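Sensor histidine kinase PdtaS (Mycobacterium tuberculosis, PDB 2YKF) probably senses nutrient stress in the PdtaR/PdtaS two-component system by binding c-di-GMP and autophosphorylating on a histidine. Local coordinates at residues S193-P197 with N198-A202; T210-G214 with V215-D219; A137-S141 with G142-T146. All blocks are in the same frame, centred on the assembly; numbering follows the deposited sequence. Where two conformers were deposited one is given.

Interaction 1: residues S193-P197 with N198-A202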
loop_
_atom_site.group_PDB
_atom_site.type_symbol
_atom_site.label_atom_id
_atom_site.label_comp_id
_atom_site.label_asym_id
_atom_site.label_seq_id
_atom_site.Cartn_x
_atom_site.Cartn_y
_atom_site.Cartn_z
ATOM N N SER A 193 -2.840 -14.251 -17.825
ATOM C CA SER A 193 -3.571 -15.336 -17.258
ATOM C C SER A 193 -4.434 -14.878 -16.109
ATOM O O SER A 193 -5.461 -15.523 -15.810
ATOM C CB SER A 193 -2.611 -16.453 -16.858
ATOM O OG SER A 193 -1.988 -16.170 -15.605
ATOM N N TYR A 194 -4.094 -13.717 -15.494
ATOM C CA TYR A 194 -4.982 -13.132 -14.444
ATOM C C TYR A 194 -4.691 -11.660 -14.365
ATOM O O TYR A 194 -3.497 -11.275 -14.418
ATOM C CB TYR A 194 -4.740 -13.765 -13.033
ATOM C CG TYR A 194 -5.566 -13.063 -11.972
ATOM C CD1 TYR A 194 -6.939 -13.326 -11.861
ATOM C CD2 TYR A 194 -5.009 -12.034 -11.186
ATOM C CE1 TYR A 194 -7.732 -12.667 -10.936
ATOM C CE2 TYR A 194 -5.774 -11.364 -10.264
ATOM C CZ TYR A 194 -7.126 -11.675 -10.140
ATOM O OH TYR A 194 -7.886 -10.999 -9.261
ATOM N N ALA A 195 -5.766 -10.864 -14.270
ATOM C CA ALA A 195 -5.677 -9.397 -14.019
ATOM C C ALA A 195 -6.668 -9.016 -12.916
ATOM O O ALA A 195 -7.876 -9.367 -12.974
ATOM C CB ALA A 195 -5.978 -8.599 -15.327
ATOM N N SER A 196 -6.166 -8.358 -11.871
ATOM C CA SER A 196 -7.016 -8.028 -10.733
ATOM C C SER A 196 -8.041 -6.952 -11.150
ATOM O O SER A 196 -7.911 -6.312 -12.244
ATOM C CB SER A 196 -6.134 -7.568 -9.559
ATOM O OG SER A 196 -5.522 -6.329 -9.903
ATOM N N PRO A 197 -9.098 -6.755 -10.330
ATOM C CA PRO A 197 -10.033 -5.694 -10.671
ATOM C C PRO A 197 -9.331 -4.323 -10.840
ATOM O O PRO A 197 -9.641 -3.544 -11.784
ATOM C CB PRO A 197 -10.980 -5.702 -9.441
ATOM C CG PRO A 197 -11.118 -7.185 -9.164
ATOM C CD PRO A 197 -9.639 -7.607 -9.253
ATOM N N ASN A 198 -8.395 -4.013 -9.945
ATOM C CA ASN A 198 -7.650 -2.732 -10.022
ATOM C C ASN A 198 -6.827 -2.581 -11.257
ATOM O O ASN A 198 -6.696 -1.464 -11.829
ATOM C CB ASN A 198 -6.767 -2.544 -8.757
ATOM C CG ASN A 198 -7.548 -1.882 -7.651
ATOM O OD1 ASN A 198 -8.697 -1.455 -7.878
ATOM N ND2 ASN A 198 -6.982 -1.834 -6.452
ATOM N N ALA A 199 -6.273 -3.699 -11.719
ATOM C CA ALA A 199 -5.484 -3.616 -12.919
ATOM C C ALA A 199 -6.416 -3.322 -14.103
ATOM O O ALA A 199 -6.108 -2.477 -14.985
ATOM C CB ALA A 199 -4.721 -4.908 -13.118
ATOM N N LEU A 200 -7.545 -4.002 -14.133
ATOM C CA LEU A 200 -8.528 -3.808 -15.233
ATOM C C LEU A 200 -9.044 -2.359 -15.176
ATOM O O LEU A 200 -9.276 -1.723 -16.221
ATOM C CB LEU A 200 -9.747 -4.714 -15.050
ATOM C CG LEU A 200 -10.086 -5.953 -15.889
ATOM C CD1 LEU A 200 -10.061 -7.252 -15.039
ATOM C CD2 LEU A 200 -11.486 -5.728 -16.501
ATOM N N SER A 201 -9.299 -1.871 -13.968
ATOM C CA SER A 201 -9.665 -0.439 -13.765
ATOM C C SER A 201 -8.629 0.511 -14.403
ATOM O O SER A 201 -8.984 1.346 -15.223
ATOM C CB SER A 201 -9.869 -0.132 -12.251
ATOM O OG SER A 201 -11.131 -0.698 -11.938
ATOM N N ALA A 202 -7.359 0.304 -14.090
ATOM C CA ALA A 202 -6.352 1.137 -14.643
ATOM C C ALA A 202 -6.347 1.039 -16.171
ATOM O O ALA A 202 -6.286 2.060 -16.858
ATOM C CB ALA A 202 -4.968 0.781 -14.049
#
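Helix 197-205 of the PAS-like domain is N-capped by Ser196, directly where edge strand 192-195 ends, and the cap joins Ser196 to Ala199. The hydroxyl OG of Ser196 accepts the backbone N-H of Ala199 at 3.3 Å, with an N-H...O angle of 150°. Its chi1 of 67° sets OG between the backbone N and the carbonyl carbon, within reach of that first helical turn. The same oxygen also takes the N-H of Phe183 on the neighbouring strand, so one hydroxyl ties the helix start to the sheet. Pro197 follows as the first helical residue, a place where the missing N-H costs nothing.

The regular helix ladder begins here as well: Leu200 N reaches Ser196 O at 3.0 Å and Ser201 N reaches Pro197 O at 2.8 Å, both nearly straight. At the strand end, Ala195 CB lies 4.5 Å from Ala199 CB, a light apolar contact where strand gives way to helix. Asn198 binds Gly180 O through ND2, while its OD1 and the Ser201 hydroxyl both meet Arg60 of the second subunit, making the first turn part of the dimer contact. Leu200 leans back over the junction, its CD1 methyl resting 3.6 Å from Ser196 O and 3.7 Å from Ala195 O.

Interaction 2: residues T210-G214 with V215-D219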
loop_
_atom_site.group_PDB
_atom_site.type_symbol
_atom_site.label_atom_id
_atom_site.label_comp_id
_atom_site.label_asym_id
_atom_site.label_seq_id
_atom_site.Cartn_x
_atom_site.Cartn_y
_atom_site.Cartn_z
ATOM N N THR A 210 -11.594 -3.541 -24.120
ATOM C CA THR A 210 -11.531 -5.009 -24.318
ATOM C C THR A 210 -11.324 -5.748 -22.997
ATOM O O THR A 210 -11.077 -5.119 -21.959
ATOM C CB THR A 210 -10.342 -5.298 -25.292
ATOM O OG1 THR A 210 -10.842 -5.338 -26.622
ATOM C CG2 THR A 210 -9.564 -6.610 -24.988
ATOM N N GLU A 211 -11.471 -7.074 -23.004
ATOM C CA GLU A 211 -11.026 -7.878 -21.847
ATOM C C GLU A 211 -9.477 -7.851 -21.729
ATOM O O GLU A 211 -8.780 -7.567 -22.679
ATOM C CB GLU A 211 -11.559 -9.336 -21.965
ATOM C CG GLU A 211 -13.073 -9.449 -21.699
ATOM C CD GLU A 211 -13.688 -10.773 -22.184
ATOM O OE1 GLU A 211 -12.939 -11.653 -22.707
ATOM O OE2 GLU A 211 -14.930 -10.922 -22.035
ATOM N N LEU A 212 -8.931 -8.153 -20.571
ATOM C CA LEU A 212 -7.474 -8.255 -20.504
ATOM C C LEU A 212 -7.040 -9.695 -20.476
ATOM O O LEU A 212 -6.116 -10.072 -21.151
ATOM C CB LEU A 212 -6.974 -7.545 -19.250
ATOM C CG LEU A 212 -5.573 -6.982 -19.184
ATOM C CD1 LEU A 212 -5.117 -6.360 -20.518
ATOM C CD2 LEU A 212 -5.579 -5.963 -17.994
ATOM N N GLU A 213 -7.698 -10.490 -19.644
ATOM C CA GLU A 213 -7.409 -11.912 -19.547
ATOM C C GLU A 213 -7.545 -12.651 -20.872
ATOM O O GLU A 213 -8.445 -12.378 -21.653
ATOM C CB GLU A 213 -8.284 -12.563 -18.479
ATOM C CG GLU A 213 -7.717 -12.307 -17.091
ATOM C CD GLU A 213 -8.658 -12.681 -15.933
ATOM O OE1 GLU A 213 -9.574 -13.555 -16.087
ATOM O OE2 GLU A 213 -8.444 -12.093 -14.857
ATOM N N GLY A 214 -6.594 -13.540 -21.123
ATOM C CA GLY A 214 -6.483 -14.239 -22.388
ATOM C C GLY A 214 -5.925 -13.422 -23.545
ATOM O O GLY A 214 -5.915 -13.883 -24.657
ATOM N N VAL A 215 -5.462 -12.202 -23.313
ATOM C CA VAL A 215 -4.963 -11.385 -24.442
ATOM C C VAL A 215 -3.473 -11.189 -24.226
ATOM O O VAL A 215 -3.019 -11.153 -23.101
ATOM C CB VAL A 215 -5.674 -10.032 -24.552
ATOM C CG1 VAL A 215 -5.185 -9.259 -25.771
ATOM C CG2 VAL A 215 -7.206 -10.219 -24.646
ATOM N N ASN A 216 -2.719 -11.132 -25.323
ATOM C CA ASN A 216 -1.345 -10.763 -25.271
ATOM C C ASN A 216 -1.237 -9.334 -24.694
ATOM O O ASN A 216 -1.894 -8.424 -25.168
ATOM C CB ASN A 216 -0.712 -10.865 -26.678
ATOM C CG ASN A 216 0.728 -10.483 -26.662
ATOM O OD1 ASN A 216 1.043 -9.299 -26.698
ATOM N ND2 ASN A 216 1.627 -11.480 -26.499
ATOM N N LEU A 217 -0.469 -9.191 -23.625
ATOM C CA LEU A 217 -0.404 -7.913 -22.876
ATOM C C LEU A 217 0.086 -6.755 -23.740
ATOM O O LEU A 217 -0.593 -5.711 -23.859
ATOM C CB LEU A 217 0.475 -8.054 -21.624
ATOM C CG LEU A 217 0.517 -6.720 -20.837
ATOM C CD1 LEU A 217 -0.768 -6.428 -20.108
ATOM C CD2 LEU A 217 1.614 -6.768 -19.884
ATOM N N ILE A 218 1.249 -6.947 -24.394
ATOM C CA ILE A 218 1.731 -5.933 -25.350
ATOM C C ILE A 218 0.697 -5.504 -26.396
ATOM O O ILE A 218 0.513 -4.312 -26.622
ATOM C CB ILE A 218 3.016 -6.364 -26.003
ATOM C CG1 ILE A 218 4.090 -6.419 -24.929
ATOM C CG2 ILE A 218 3.381 -5.426 -27.176
ATOM C CD1 ILE A 218 4.121 -5.084 -24.015
ATOM N N ASP A 219 -0.025 -6.460 -26.996
ATOM C CA ASP A 219 -1.051 -6.102 -27.998
ATOM C C ASP A 219 -2.215 -5.236 -27.471
ATOM O O ASP A 219 -2.746 -4.403 -28.187
ATOM C CB ASP A 219 -1.589 -7.348 -28.673
ATOM C CG ASP A 219 -0.516 -8.046 -29.522
ATOM O OD1 ASP A 219 0.520 -7.372 -29.865
ATOM O OD2 ASP A 219 -0.711 -9.261 -29.815
#
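Leu212 and Val215 close a type II beta turn, the carbonyl O of Leu212 accepting Val215 N at 3.1 Å with a bent N-H...O angle of 142°. Glu213 takes the first corner and Gly214 the second; the positive phi of Gly214, 76°, is the conformation that glycine adopts most readily. Further backbone bonds from Gly214 and Val215 to Val192 fasten the turn to the edge strand of the PAS-like domain.

The Val215 side chain packs against the backbone of the turn and of Glu211. Its CB sits 3.4 Å from Leu212 O, and with CG1 trans to the amide nitrogen (chi1 -177°) the other methyl, CG2, swings back beside that nitrogen. There CG2 meets Glu211 O at 3.7 Å and the methyl CG2 of Thr210 at 4.3 Å. A second apolar contact runs between the branch ends of two leucines, Leu212 CD1 and Leu217 CD1, 4.4 Å apart; both residues also pack on Tyr203 of helix 197-205.

Past the turn, Asn216 N-caps helix 217-221. Its OD1 uses an in-plane lone pair to accept Asp219 N at 3.0 Å, so the helix start has its own polar anchor independent of the turn. The carboxylate of Asp219, in the first helical turn, would probably be favoured by the helix dipole.

Chemically, this is an apolar contact with one backbone bond at its heart: the Val215 methyl helps bury Glu211 O, which has no hydrogen-bonding partner in the model, and this probably costs some polar stabilisation.

Interaction 3: residues A137-S141 with G142-T146. With SO4 (sulfate ion), chain B.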
loop_
_atom_site.group_PDB
_atom_site.type_symbol
_atom_site.label_atom_id
_atom_site.label_comp_id
_atom_site.label_asym_id
_atom_site.label_seq_id
_atom_site.Cartn_x
_atom_site.Cartn_y
_atom_site.Cartn_z
ATOM N N ALA A 137 -10.002 -17.782 9.922
ATOM C CA ALA A 137 -9.868 -16.320 10.067
ATOM C C ALA A 137 -9.221 -15.650 8.845
ATOM O O ALA A 137 -9.074 -14.437 8.820
ATOM C CB ALA A 137 -9.061 -15.985 11.325
ATOM N N ARG A 138 -8.781 -16.435 7.861
ATOM C CA ARG A 138 -8.019 -15.847 6.759
ATOM C C ARG A 138 -8.813 -15.417 5.531
ATOM O O ARG A 138 -9.962 -15.831 5.316
ATOM C CB ARG A 138 -6.748 -16.645 6.388
ATOM C CG ARG A 138 -6.923 -18.050 5.953
ATOM C CD ARG A 138 -5.873 -18.898 6.654
ATOM N NE ARG A 138 -4.864 -19.469 5.771
ATOM C CZ ARG A 138 -3.905 -20.315 6.169
ATOM N NH1 ARG A 138 -3.799 -20.694 7.444
ATOM N NH2 ARG A 138 -3.034 -20.792 5.288
ATOM N N ARG A 139 -8.185 -14.527 4.764
ATOM C CA ARG A 139 -8.722 -14.077 3.489
ATOM C C ARG A 139 -9.180 -15.252 2.665
ATOM O O ARG A 139 -8.339 -15.984 2.130
ATOM C CB ARG A 139 -7.646 -13.335 2.726
ATOM C CG ARG A 139 -7.779 -11.914 2.895
ATOM C CD ARG A 139 -8.556 -11.297 1.778
ATOM N NE ARG A 139 -7.978 -9.998 1.688
ATOM C CZ ARG A 139 -7.924 -9.217 0.631
ATOM N NH1 ARG A 139 -8.459 -9.557 -0.554
ATOM N NH2 ARG A 139 -7.273 -8.076 0.802
ATOM N N ARG A 140 -10.505 -15.424 2.601
ATOM C CA ARG A 140 -11.188 -16.448 1.797
ATOM C C ARG A 140 -10.698 -16.438 0.349
ATOM O O ARG A 140 -10.518 -15.337 -0.232
ATOM C CB ARG A 140 -12.696 -16.219 1.885
ATOM C CG ARG A 140 -13.173 -16.224 3.351
ATOM C CD ARG A 140 -14.425 -17.084 3.568
ATOM N NE ARG A 140 -15.661 -16.290 3.533
ATOM C CZ ARG A 140 -16.085 -15.489 4.521
ATOM N NH1 ARG A 140 -15.374 -15.348 5.644
ATOM N NH2 ARG A 140 -17.229 -14.818 4.387
ATOM N N SER A 141 -10.476 -17.635 -0.228
ATOM C CA SER A 141 -9.734 -17.774 -1.485
ATOM C C SER A 141 -10.559 -17.542 -2.753
ATOM O O SER A 141 -10.807 -18.514 -3.519
ATOM C CB SER A 141 -9.053 -19.155 -1.592
ATOM O OG SER A 141 -8.652 -19.675 -0.338
ATOM N N GLY A 142 -10.933 -16.293 -2.991
ATOM C CA GLY A 142 -11.446 -15.888 -4.275
ATOM C C GLY A 142 -10.320 -15.914 -5.287
ATOM O O GLY A 142 -9.174 -16.299 -4.950
ATOM N N HIS A 143 -10.614 -15.549 -6.518
ATOM C CA HIS A 143 -9.571 -15.535 -7.537
ATOM C C HIS A 143 -8.364 -14.623 -7.240
ATOM O O HIS A 143 -7.196 -15.032 -7.476
ATOM C CB HIS A 143 -10.148 -15.232 -8.895
ATOM C CG HIS A 143 -11.060 -16.320 -9.362
ATOM N ND1 HIS A 143 -12.342 -16.084 -9.813
ATOM C CD2 HIS A 143 -10.919 -17.668 -9.310
ATOM C CE1 HIS A 143 -12.926 -17.239 -10.085
ATOM N NE2 HIS A 143 -12.071 -18.214 -9.810
ATOM N N LEU A 144 -8.633 -13.425 -6.715
ATOM C CA LEU A 144 -7.548 -12.462 -6.389
ATOM C C LEU A 144 -6.619 -13.110 -5.405
ATOM O O LEU A 144 -5.396 -13.204 -5.645
ATOM C CB LEU A 144 -8.111 -11.154 -5.795
ATOM C CG LEU A 144 -7.010 -10.112 -5.456
ATOM C CD1 LEU A 144 -7.621 -8.707 -5.621
ATOM C CD2 LEU A 144 -6.390 -10.201 -4.093
ATOM N N GLU A 145 -7.180 -13.619 -4.305
ATOM C CA GLU A 145 -6.342 -14.225 -3.283
ATOM C C GLU A 145 -5.582 -15.473 -3.787
ATOM O O GLU A 145 -4.392 -15.672 -3.479
ATOM C CB GLU A 145 -7.193 -14.560 -2.022
ATOM C CG GLU A 145 -7.921 -13.274 -1.420
ATOM C CD GLU A 145 -9.234 -12.771 -2.178
ATOM O OE1 GLU A 145 -9.708 -13.356 -3.210
ATOM O OE2 GLU A 145 -9.792 -11.754 -1.698
ATOM N N THR A 146 -6.240 -16.302 -4.585
ATOM C CA THR A 146 -5.480 -17.386 -5.245
ATOM C C THR A 146 -4.333 -16.902 -6.120
ATOM O O THR A 146 -3.163 -17.408 -5.986
ATOM C CB THR A 146 -6.422 -18.303 -6.060
ATOM O OG1 THR A 146 -7.435 -18.762 -5.178
ATOM C CG2 THR A 146 -5.696 -19.427 -6.576
HETATM S S SO4 B . -6.818 -6.364 -1.625
HETATM O O1 SO4 B . -7.733 -7.484 -2.009
HETATM O O2 SO4 B . -5.664 -6.422 -2.603
HETATM O O3 SO4 B . -7.817 -5.240 -1.683
HETATM O O4 SO4 B . -6.208 -6.394 -0.312
HETATM O O HOH W 1 -9.686 -18.987 -6.364
#
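Arg139 and Glu145 form a salt bridge across the start of helix 143-161 in the GAF domain, NH1 of the arginine giving a hydrogen bond of 2.8 Å to OE2 of the glutamate. On the arginine side, OE2 lies at the guanidinium edge, in its plane. On the glutamate side, the donor meets the anti side of OE2, 29° out of the carboxylate plane. The guanidinium and carboxylate planes are 67° apart. A bend at chi2 (78°) folds the Glu145 chain back toward the preceding loop and sets its carboxylate there.

NH1 has a second acceptor, O1 of a sulfate ion, at 2.6 Å. The sulfate probably came from the crystallisation liquor, and its approach to NH2 is too close to be trusted in detail; NH2 also bonds Thr63 O. Leu144 flanks the ion, with CD2 at 3.7 Å from O1.

Ser141 centres an inverse gamma turn in which Gly142 N donates to Arg140 O at 2.9 Å, and Gly142, the N-cap residue, receives Thr146 N on its own carbonyl. Arg139 O takes a bond from Arg149. A water donates to Ser141 O at 3.1 Å and bonds Thr146 OG1 at 2.6 Å, bridging loop and helix.

The salt bridge from Arg139 would probably favour the ionised form of the buried Glu145, while NH1 also serves the sulfate.

How the interactions relate
Interaction 1 sits between the other two. Its centre is 11 Å from that of interaction 2, and the two meet within the PAS-like domain: Ala195 N probably donates to Glu213 OE2 at 3.0 Å, while Ala195 CB packs on Leu212 CD2 at 3.8 Å. Toward the GAF domain, interaction 3 is centred 16 Å away, and Tyr194 bridges the gap by laying its OH 3.2 Å from Leu144 CA. The sulfate held by Arg139 lies about 6 Å from the Asn198 side chain, near this domain junction, and interactions 1 and 3 both touch the second subunit. Interactions 2 and 3 stay separate, with nearest atoms about 7 Å apart.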